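Side-chain contacts in elongation factor G (Thermus thermophilus, PDB 2DY1), which probably acts as a GTP-hydrolysing translation elongation factor, as in the EF-G family, and here holds GTP and a magnesium ion: residues Met297-Tyr302 / Gly355-Met360; Asp314-Glu319 / Val323-Leu328; His327-Met332 / Gly349-Glu354; Val293-Gly298 / Gln441-Glu446. All blocks are in the same frame, centred on the assembly; numbering follows the deposited sequence.

Interaction 1: Met297-Tyr302 / Gly355-Met360; sequences MGQVAY and GLHRGM
The imidazole of His357 and the side-chain amide of Gln299 are the flat groups here. One face of the imidazole lies over its own chain, with Gly355 C 4.0 Å above the ring plane near the rim, and the amide end of Gln299 comes in obliquely. The ring's ND1 is bound to Glu407 in helix 392-408. In the beta barrel of domain 2, this contact lays the loop 355-360 against the start of strand 298-307. Gln299 has CG anti to the backbone N (chi1 -179°) and an extended chain beyond it, which carries the amide across to the Leu356 carbonyl. The modelled OE1 of Gln299 lies 2.9 Å from Leu356 O, but the amide is probably flipped, and which of its atoms faces that carbonyl remains doubtful. Beyond His357 the loop folds into a type II turn, closed by Met360 N on His357 O at 3.1 Å, with Gly359 at its third position, where phi is positive. Arg358 NH2 is hydrogen-bonded to Gly89 O of helix 88-97, in the GTP-binding domain. At Ala301 the contact is apolar and buried: the methyl CB of Ala301 meets Leu356 CB at 3.8 Å and has the branch CD1 of Leu356 alongside at 3.9 Å.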
# COMPACT_ATOMS: atom_id res chain seq x y z
N MET A 297 -14.94 -11.18 -17.11
CA MET A 297 -15.69 -9.93 -17.00
C MET A 297 -15.02 -8.79 -17.75
O MET A 297 -15.69 -7.82 -18.15
CB MET A 297 -15.86 -9.52 -15.53
CG MET A 297 -16.75 -8.30 -15.28
SD MET A 297 -18.52 -8.56 -15.63
CE MET A 297 -19.21 -6.90 -15.09
N GLY A 298 -13.71 -8.89 -17.97
CA GLY A 298 -13.00 -7.81 -18.64
C GLY A 298 -12.72 -6.73 -17.61
O GLY A 298 -13.10 -6.86 -16.45
N GLN A 299 -12.05 -5.65 -18.02
CA GLN A 299 -11.70 -4.58 -17.10
C GLN A 299 -12.89 -3.70 -16.72
O GLN A 299 -13.68 -3.31 -17.57
CB GLN A 299 -10.58 -3.73 -17.72
CG GLN A 299 -10.08 -2.55 -16.84
CD GLN A 299 -8.65 -2.13 -17.14
OE1 GLN A 299 -8.24 -1.00 -16.85
NE2 GLN A 299 -7.87 -3.05 -17.69
N VAL A 300 -13.04 -3.46 -15.42
CA VAL A 300 -14.09 -2.59 -14.91
C VAL A 300 -13.39 -1.51 -14.10
O VAL A 300 -12.61 -1.82 -13.20
CB VAL A 300 -15.10 -3.35 -14.00
CG1 VAL A 300 -16.08 -2.36 -13.39
CG2 VAL A 300 -15.86 -4.39 -14.80
N ALA A 301 -13.67 -0.25 -14.42
CA ALA A 301 -13.09 0.89 -13.73
C ALA A 301 -14.12 1.38 -12.73
O ALA A 301 -15.32 1.46 -13.03
CB ALA A 301 -12.74 2.00 -14.73
N TYR A 302 -13.67 1.65 -11.51
CA TYR A 302 -14.56 2.12 -10.46
C TYR A 302 -14.32 3.60 -10.28
O TYR A 302 -13.22 4.02 -9.94
CB TYR A 302 -14.30 1.34 -9.18
CG TYR A 302 -14.71 -0.11 -9.34
CD1 TYR A 302 -15.91 -0.59 -8.84
CD2 TYR A 302 -13.90 -1.00 -10.05
CE1 TYR A 302 -16.30 -1.92 -9.05
CE2 TYR A 302 -14.28 -2.32 -10.26
CZ TYR A 302 -15.47 -2.77 -9.76
OH TYR A 302 -15.83 -4.08 -9.98
N GLY A 355 -9.20 1.11 -21.27
CA GLY A 355 -8.43 2.34 -21.37
C GLY A 355 -8.45 3.25 -20.15
O GLY A 355 -7.85 4.32 -20.16
N LEU A 356 -9.13 2.82 -19.09
CA LEU A 356 -9.25 3.63 -17.86
C LEU A 356 -8.42 2.99 -16.76
O LEU A 356 -8.67 1.86 -16.37
CB LEU A 356 -10.72 3.70 -17.41
CG LEU A 356 -11.68 4.41 -18.37
CD1 LEU A 356 -13.11 4.36 -17.84
CD2 LEU A 356 -11.21 5.85 -18.55
N HIS A 357 -7.45 3.75 -16.24
CA HIS A 357 -6.53 3.24 -15.24
C HIS A 357 -6.69 3.85 -13.87
O HIS A 357 -7.19 4.98 -13.73
CB HIS A 357 -5.11 3.46 -15.73
CG HIS A 357 -4.89 3.01 -17.15
ND1 HIS A 357 -4.98 1.68 -17.53
CD2 HIS A 357 -4.62 3.71 -18.27
CE1 HIS A 357 -4.76 1.59 -18.83
NE2 HIS A 357 -4.54 2.80 -19.31
N ARG A 358 -6.23 3.14 -12.85
CA ARG A 358 -6.31 3.66 -11.49
C ARG A 358 -5.63 5.03 -11.42
O ARG A 358 -4.53 5.20 -11.96
CB ARG A 358 -5.61 2.71 -10.52
CG ARG A 358 -5.73 3.09 -9.03
CD ARG A 358 -4.96 2.08 -8.16
NE ARG A 358 -5.15 2.30 -6.72
CZ ARG A 358 -4.56 3.25 -5.99
NH1 ARG A 358 -3.71 4.11 -6.55
NH2 ARG A 358 -4.82 3.35 -4.69
N GLY A 359 -6.29 5.99 -10.77
CA GLY A 359 -5.73 7.32 -10.58
C GLY A 359 -6.10 8.36 -11.62
O GLY A 359 -5.80 9.55 -11.46
N MET A 360 -6.76 7.91 -12.68
CA MET A 360 -7.16 8.79 -13.77
C MET A 360 -8.27 9.74 -13.33
O MET A 360 -9.28 9.33 -12.75
CB MET A 360 -7.64 7.91 -14.93
CG MET A 360 -7.74 8.56 -16.28
SD MET A 360 -7.99 7.23 -17.46
CE MET A 360 -6.62 6.54 -17.45

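Interaction 2: Asp314-Glu319 / Val323-Leu328; sequences DSLQSE and VRLPHL
An antiparallel beta hairpin joins 314-319 to 323-328, at the margin of a sheet in domain 2 where strand 314-316 forms one edge. The strand axes run at 151° to each other. Leu316 and Val323 form a hydrogen-bonded pair, with Val323 N to Leu316 O at 2.7 Å and Leu316 N to Val323 O at 2.9 Å; farther along, Leu325 N binds Asp314 O. Between them Ser315 and Arg324 make a non-hydrogen-bonded pair. There the hydroxyl OG of Ser315 rests on the aliphatic part of the arginine, 3.5 Å from Arg324 CB, while the extended chain of Arg324 runs on past it. The other face carries Leu316, Val323 and Leu325, and CD1 of Leu316 meets CD1 of Leu325 at 4.3 Å. Near the turn the branch CG2 of Val323 touches Ser318 OG at 3.8 Å. That hydroxyl sits between its own backbone N and carbonyl carbon (chi1 84°), and it is hydrogen-bonded to Gly321 O and Ala320 N of the turn. Leu316, Ser318 and Val323 all press on Leu362 of strand 361-363, Gln317 bonds through its backbone to Trp363 of that strand, and strand 335-343 flanks strand 323-332 on its far side.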
# COMPACT_ATOMS: atom_id res chain seq x y z
N ASP A 314 -23.76 10.67 -21.52
CA ASP A 314 -22.83 11.77 -21.25
C ASP A 314 -21.39 11.32 -21.42
O ASP A 314 -21.10 10.13 -21.48
CB ASP A 314 -23.02 12.30 -19.83
CG ASP A 314 -24.31 13.06 -19.67
OD1 ASP A 314 -24.60 13.50 -18.54
OD2 ASP A 314 -25.02 13.25 -20.68
N SER A 315 -20.49 12.30 -21.53
CA SER A 315 -19.07 12.06 -21.69
C SER A 315 -18.27 12.89 -20.69
O SER A 315 -18.73 13.95 -20.24
CB SER A 315 -18.60 12.45 -23.10
OG SER A 315 -19.05 11.54 -24.07
N LEU A 316 -17.08 12.41 -20.35
CA LEU A 316 -16.17 13.11 -19.46
C LEU A 316 -14.83 13.24 -20.18
O LEU A 316 -14.45 12.36 -20.94
CB LEU A 316 -15.95 12.31 -18.18
CG LEU A 316 -17.15 12.17 -17.25
CD1 LEU A 316 -16.89 11.10 -16.20
CD2 LEU A 316 -17.40 13.52 -16.59
N GLN A 317 -14.13 14.35 -19.94
CA GLN A 317 -12.82 14.55 -20.53
C GLN A 317 -11.82 13.79 -19.66
O GLN A 317 -12.07 13.55 -18.49
CB GLN A 317 -12.46 16.04 -20.51
CG GLN A 317 -11.16 16.36 -21.22
CD GLN A 317 -11.22 16.04 -22.70
OE1 GLN A 317 -11.73 16.83 -23.49
NE2 GLN A 317 -10.72 14.86 -23.07
N SER A 318 -10.69 13.40 -20.24
CA SER A 318 -9.65 12.70 -19.49
C SER A 318 -8.37 12.90 -20.26
O SER A 318 -8.40 13.35 -21.41
CB SER A 318 -9.93 11.20 -19.39
OG SER A 318 -9.47 10.51 -20.54
N GLU A 319 -7.25 12.55 -19.64
CA GLU A 319 -5.97 12.73 -20.31
C GLU A 319 -5.87 11.86 -21.56
O GLU A 319 -5.03 12.11 -22.43
CB GLU A 319 -4.82 12.40 -19.36
CG GLU A 319 -4.71 13.34 -18.16
CD GLU A 319 -4.29 14.76 -18.53
OE1 GLU A 319 -3.87 14.99 -19.69
OE2 GLU A 319 -4.35 15.64 -17.65
N VAL A 323 -14.36 10.19 -22.62
CA VAL A 323 -14.82 8.92 -22.11
C VAL A 323 -16.34 8.96 -22.14
O VAL A 323 -16.96 9.66 -21.34
CB VAL A 323 -14.36 8.71 -20.65
CG1 VAL A 323 -14.95 7.42 -20.08
CG2 VAL A 323 -12.84 8.70 -20.60
N ARG A 324 -16.95 8.23 -23.07
CA ARG A 324 -18.42 8.22 -23.11
C ARG A 324 -19.00 7.11 -22.23
O ARG A 324 -18.43 6.01 -22.12
CB ARG A 324 -18.95 8.06 -24.54
CG ARG A 324 -20.45 8.32 -24.63
CD ARG A 324 -20.91 8.58 -26.05
NE ARG A 324 -22.32 8.98 -26.11
CZ ARG A 324 -23.34 8.14 -26.24
NH1 ARG A 324 -23.13 6.83 -26.33
NH2 ARG A 324 -24.58 8.61 -26.29
N LEU A 325 -20.14 7.41 -21.62
CA LEU A 325 -20.83 6.50 -20.72
C LEU A 325 -22.25 6.28 -21.21
O LEU A 325 -23.20 6.87 -20.71
CB LEU A 325 -20.86 7.11 -19.31
CG LEU A 325 -19.50 7.39 -18.65
CD1 LEU A 325 -19.69 8.06 -17.29
CD2 LEU A 325 -18.73 6.09 -18.49
N PRO A 326 -22.42 5.42 -22.23
CA PRO A 326 -23.75 5.16 -22.77
C PRO A 326 -24.70 4.56 -21.74
O PRO A 326 -25.92 4.77 -21.79
CB PRO A 326 -23.47 4.24 -23.97
CG PRO A 326 -22.20 3.55 -23.59
CD PRO A 326 -21.39 4.66 -22.95
N HIS A 327 -24.13 3.82 -20.79
CA HIS A 327 -24.91 3.23 -19.71
C HIS A 327 -24.20 3.55 -18.40
O HIS A 327 -22.96 3.59 -18.35
CB HIS A 327 -25.01 1.71 -19.86
CG HIS A 327 -25.72 1.27 -21.10
ND1 HIS A 327 -27.10 1.20 -21.19
CD2 HIS A 327 -25.25 0.93 -22.32
CE1 HIS A 327 -27.44 0.84 -22.41
NE2 HIS A 327 -26.34 0.67 -23.12
N LEU A 328 -24.98 3.81 -17.37
CA LEU A 328 -24.43 4.10 -16.05
C LEU A 328 -24.72 2.90 -15.16
O LEU A 328 -25.84 2.40 -15.16
CB LEU A 328 -25.10 5.33 -15.44
CG LEU A 328 -24.95 6.63 -16.26
CD1 LEU A 328 -25.67 7.75 -15.55
CD2 LEU A 328 -23.48 6.98 -16.46

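Interaction 3: His327-Met332 / Gly349-Glu354; sequences HLYVPM and GVPKAE
Strand 328-332 and the end of strand 347-350 meet through a single direct backbone bond, Gly349 N to Tyr329 O at 2.8 Å, with an angle of 162° at the hydrogen. The two strands belong to different sheets of domain 2, and the contact joins those sheets in a way consistent with the closed beta barrel of translational GTPases. Next to the direct bond, one water takes the N-H of Tyr329 and donates to Gly349 O, bridging the two backbones. The side chain of Tyr329 has CG anti to its carbonyl carbon (chi1 -57°), and this turns the ring toward Pro351. The Tyr329 and Pro351 side chains cross at about a right angle, with CD2 of the tyrosine 3.7 Å from CD of the proline and CE2 close to both CD and CG. Gly349 O lies at the ring edge, near its plane, and 3.4 Å from Tyr329 CB. Leu336 and Glu338 of strand 335-343 also touch this ring. Putting an alanine in place of Tyr329 would probably leave Pro351 without its partner and open a gap between the sheets, although the backbone bond could remain. Farther along, Pro331 rests its ring CD on the amide, 3.7 Å from Gly349 N.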
# COMPACT_ATOMS: atom_id res chain seq x y z
N HIS A 327 -24.13 3.82 -20.79
CA HIS A 327 -24.91 3.23 -19.71
C HIS A 327 -24.20 3.55 -18.40
O HIS A 327 -22.96 3.59 -18.35
CB HIS A 327 -25.01 1.71 -19.86
CG HIS A 327 -25.72 1.27 -21.10
ND1 HIS A 327 -27.10 1.20 -21.19
CD2 HIS A 327 -25.25 0.93 -22.32
CE1 HIS A 327 -27.44 0.84 -22.41
NE2 HIS A 327 -26.34 0.67 -23.12
N LEU A 328 -24.98 3.81 -17.37
CA LEU A 328 -24.43 4.10 -16.05
C LEU A 328 -24.72 2.90 -15.16
O LEU A 328 -25.84 2.40 -15.16
CB LEU A 328 -25.10 5.33 -15.44
CG LEU A 328 -24.95 6.63 -16.26
CD1 LEU A 328 -25.67 7.75 -15.55
CD2 LEU A 328 -23.48 6.98 -16.46
N TYR A 329 -23.71 2.43 -14.42
CA TYR A 329 -23.91 1.29 -13.53
C TYR A 329 -23.32 1.57 -12.16
O TYR A 329 -22.25 2.17 -12.08
CB TYR A 329 -23.18 0.04 -14.04
CG TYR A 329 -23.54 -0.41 -15.42
CD1 TYR A 329 -24.65 -1.22 -15.63
CD2 TYR A 329 -22.78 -0.02 -16.52
CE1 TYR A 329 -25.00 -1.62 -16.92
CE2 TYR A 329 -23.12 -0.42 -17.80
CZ TYR A 329 -24.23 -1.22 -17.99
OH TYR A 329 -24.56 -1.60 -19.26
N VAL A 330 -24.02 1.13 -11.13
CA VAL A 330 -23.54 1.26 -9.75
C VAL A 330 -23.15 -0.17 -9.38
O VAL A 330 -23.91 -1.11 -9.62
CB VAL A 330 -24.63 1.74 -8.80
CG1 VAL A 330 -24.18 1.53 -7.37
CG2 VAL A 330 -24.92 3.25 -9.02
N PRO A 331 -21.96 -0.35 -8.78
CA PRO A 331 -21.52 -1.69 -8.40
C PRO A 331 -22.00 -2.12 -7.02
O PRO A 331 -22.16 -1.30 -6.12
CB PRO A 331 -20.01 -1.58 -8.44
CG PRO A 331 -19.75 -0.15 -8.07
CD PRO A 331 -20.89 0.65 -8.64
N MET A 332 -22.30 -3.41 -6.90
CA MET A 332 -22.68 -4.01 -5.62
C MET A 332 -21.83 -5.25 -5.63
O MET A 332 -22.20 -6.27 -6.22
CB MET A 332 -24.16 -4.38 -5.55
CG MET A 332 -24.51 -5.06 -4.23
SD MET A 332 -26.29 -5.22 -3.97
CE MET A 332 -26.71 -3.60 -3.58
N GLY A 349 -19.51 1.81 -11.87
CA GLY A 349 -18.64 0.76 -12.38
C GLY A 349 -18.74 0.90 -13.89
O GLY A 349 -19.85 0.83 -14.42
N VAL A 350 -17.62 1.10 -14.57
CA VAL A 350 -17.61 1.27 -16.02
C VAL A 350 -17.04 0.00 -16.66
O VAL A 350 -15.87 -0.29 -16.48
CB VAL A 350 -16.70 2.49 -16.41
CG1 VAL A 350 -16.70 2.71 -17.91
CG2 VAL A 350 -17.20 3.74 -15.70
N PRO A 351 -17.87 -0.77 -17.39
CA PRO A 351 -17.37 -2.00 -18.03
C PRO A 351 -16.61 -1.70 -19.32
O PRO A 351 -16.63 -0.56 -19.80
CB PRO A 351 -18.65 -2.79 -18.27
CG PRO A 351 -19.63 -1.71 -18.62
CD PRO A 351 -19.33 -0.65 -17.55
N LYS A 352 -15.93 -2.71 -19.86
CA LYS A 352 -15.11 -2.56 -21.08
C LYS A 352 -14.20 -1.35 -20.89
O LYS A 352 -14.04 -0.54 -21.79
CB LYS A 352 -16.00 -2.34 -22.30
CG LYS A 352 -17.00 -3.44 -22.58
CD LYS A 352 -17.97 -2.99 -23.68
CE LYS A 352 -19.01 -4.05 -24.00
NZ LYS A 352 -20.01 -3.56 -24.99
N ALA A 353 -13.60 -1.26 -19.71
CA ALA A 353 -12.77 -0.12 -19.37
C ALA A 353 -11.26 -0.30 -19.56
O ALA A 353 -10.49 0.26 -18.81
CB ALA A 353 -13.06 0.29 -17.92
N GLU A 354 -10.84 -1.08 -20.55
CA GLU A 354 -9.42 -1.28 -20.75
C GLU A 354 -8.59 0.01 -20.86
O GLU A 354 -7.39 0.01 -20.56
CB GLU A 354 -9.19 -2.17 -21.98
CG GLU A 354 -9.40 -3.67 -21.75
CD GLU A 354 -10.85 -4.10 -21.47
OE1 GLU A 354 -11.80 -3.43 -21.92
OE2 GLU A 354 -11.03 -5.14 -20.80
O HOH W 1 -21.07 3.22 -15.24

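Interaction 4: Val293-Gly298 / Gln441-Glu446; sequences VDPFMG and QDYGVE
Val293, near the end of strand 285-294, gives its carbonyl to the Tyr443 hydroxyl: OH donates to Val293 O at 2.8 Å, tilted 28° from the carbonyl plane. The oxygen lies at the edge of the tyrosine ring, near its plane, with CE1 of Tyr443 only 3.1 Å away. The hydroxyl also comes within 3.6 Å of Val293 CB, and it has a weak second bond to Glu408, whose carboxylate takes the N-H of Val293. Asp294 points away, yet it is tied to helix 430-442: its carboxylate and that of Asp442 are both salt-bridged to Arg439. Pro295 is the apolar piece. Its CG sits 3.9 Å from Asp442 CB and 3.8 Å from Asp442 O, and its side chain crosses that of Tyr443 at about a right angle, with CG 4.0 Å from CD1 of the tyrosine. A tight turn follows, closed by Met297 N on Asp294 O, and it leads into the next strand at Gly298. Tyr443 reaches this hairpin because its CG is anti to the carbonyl carbon (chi1 -63°), sending the ring off the helix end toward Val293. A phenylalanine in place of Tyr443 would probably keep the packing on Pro295 but leave the Val293 carbonyl without its hydroxyl mate. Just past the tyrosine, Gly444 ends helix 430-442 with a positive phi in a Schellman motif. The whole is a domain 2 to domain III interface, a barrel hairpin set against the C-terminal end of a helix.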
# COMPACT_ATOMS: atom_id res chain seq x y z
N VAL A 293 -10.11 -6.63 -12.91
CA VAL A 293 -10.05 -7.29 -14.22
C VAL A 293 -10.41 -8.73 -13.80
O VAL A 293 -9.55 -9.61 -13.76
CB VAL A 293 -8.64 -7.24 -14.89
CG1 VAL A 293 -8.72 -7.82 -16.30
CG2 VAL A 293 -8.13 -5.82 -14.95
N ASP A 294 -11.68 -8.93 -13.43
CA ASP A 294 -12.16 -10.24 -12.96
C ASP A 294 -12.27 -11.22 -14.13
O ASP A 294 -12.72 -10.86 -15.20
CB ASP A 294 -13.55 -10.11 -12.32
CG ASP A 294 -13.53 -9.36 -10.99
OD1 ASP A 294 -14.54 -8.68 -10.67
OD2 ASP A 294 -12.54 -9.44 -10.25
N PRO A 295 -11.84 -12.47 -13.92
CA PRO A 295 -11.95 -13.44 -15.02
C PRO A 295 -13.36 -13.48 -15.61
O PRO A 295 -14.35 -13.50 -14.87
CB PRO A 295 -11.57 -14.76 -14.36
CG PRO A 295 -10.58 -14.34 -13.32
CD PRO A 295 -11.20 -13.07 -12.75
N PHE A 296 -13.43 -13.49 -16.94
CA PHE A 296 -14.68 -13.55 -17.68
C PHE A 296 -15.52 -12.27 -17.61
O PHE A 296 -16.68 -12.27 -18.03
CB PHE A 296 -15.53 -14.73 -17.21
CG PHE A 296 -14.75 -16.00 -17.07
CD1 PHE A 296 -14.47 -16.51 -15.81
CD2 PHE A 296 -14.25 -16.66 -18.19
CE1 PHE A 296 -13.68 -17.65 -15.66
CE2 PHE A 296 -13.47 -17.80 -18.06
CZ PHE A 296 -13.18 -18.30 -16.80
N MET A 297 -14.94 -11.18 -17.11
CA MET A 297 -15.69 -9.93 -17.00
C MET A 297 -15.02 -8.79 -17.75
O MET A 297 -15.69 -7.82 -18.15
CB MET A 297 -15.86 -9.52 -15.53
CG MET A 297 -16.75 -8.30 -15.28
SD MET A 297 -18.52 -8.56 -15.63
CE MET A 297 -19.21 -6.90 -15.09
N GLY A 298 -13.71 -8.89 -17.97
CA GLY A 298 -13.00 -7.81 -18.64
C GLY A 298 -12.72 -6.73 -17.61
O GLY A 298 -13.10 -6.86 -16.45
N GLN A 441 -3.00 -17.27 -11.27
CA GLN A 441 -3.61 -18.59 -11.48
C GLN A 441 -5.07 -18.43 -11.98
O GLN A 441 -5.54 -19.20 -12.81
CB GLN A 441 -3.56 -19.38 -10.15
CG GLN A 441 -4.41 -20.64 -10.07
CD GLN A 441 -4.38 -21.24 -8.66
OE1 GLN A 441 -4.62 -20.54 -7.65
NE2 GLN A 441 -4.09 -22.53 -8.58
N ASP A 442 -5.80 -17.44 -11.47
CA ASP A 442 -7.17 -17.21 -11.91
C ASP A 442 -7.18 -16.85 -13.37
O ASP A 442 -8.15 -17.12 -14.07
CB ASP A 442 -7.84 -16.05 -11.16
CG ASP A 442 -7.96 -16.28 -9.68
OD1 ASP A 442 -7.85 -17.44 -9.23
OD2 ASP A 442 -8.20 -15.28 -8.95
N TYR A 443 -6.10 -16.19 -13.81
CA TYR A 443 -5.98 -15.76 -15.20
C TYR A 443 -5.43 -16.88 -16.08
O TYR A 443 -5.20 -16.67 -17.28
CB TYR A 443 -5.07 -14.54 -15.32
CG TYR A 443 -5.57 -13.28 -14.60
CD1 TYR A 443 -6.93 -13.04 -14.46
CD2 TYR A 443 -4.67 -12.34 -14.12
CE1 TYR A 443 -7.39 -11.85 -13.85
CE2 TYR A 443 -5.11 -11.15 -13.52
CZ TYR A 443 -6.47 -10.92 -13.40
OH TYR A 443 -6.93 -9.72 -12.88
N GLY A 444 -5.22 -18.05 -15.50
CA GLY A 444 -4.75 -19.20 -16.28
C GLY A 444 -3.24 -19.43 -16.33
O GLY A 444 -2.75 -20.22 -17.14
N VAL A 445 -2.50 -18.77 -15.46
CA VAL A 445 -1.06 -18.88 -15.48
C VAL A 445 -0.48 -19.36 -14.17
O VAL A 445 -0.77 -18.80 -13.12
CB VAL A 445 -0.45 -17.51 -15.84
CG1 VAL A 445 1.07 -17.60 -15.95
CG2 VAL A 445 -1.06 -16.99 -17.14
N GLU A 446 0.33 -20.41 -14.23
CA GLU A 446 1.00 -20.90 -13.04
C GLU A 446 2.40 -20.28 -12.96
O GLU A 446 3.21 -20.45 -13.87
CB GLU A 446 1.15 -22.43 -13.07
CG GLU A 446 -0.15 -23.19 -12.91
CD GLU A 446 0.06 -24.69 -13.06
OE1 GLU A 446 0.07 -25.17 -14.21
OE2 GLU A 446 0.25 -25.35 -12.03

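In the fold
Interactions 1, 2 and 3 all lie within domain 2, and interaction 4 ties that domain to domain III. Interactions 1 and 3 are closest, with centres 9 Å apart, and strand bonds join them: Ala301 O lies 2.8 Å from Val350 N, a probable hydrogen bond. Interaction 2 meets interaction 1 where Leu356 CD2 packs on Val323 CG2 at 3.9 Å, and it shares His327 and Leu328 with interaction 3. Interactions 1 and 4 share Met297 and Gly298, so the turn that faces Tyr443 runs straight into the strand carrying Gln299. Interactions 2 and 4 do not touch, their centres about 26 Å apart. All four lie away from the GTP and magnesium site.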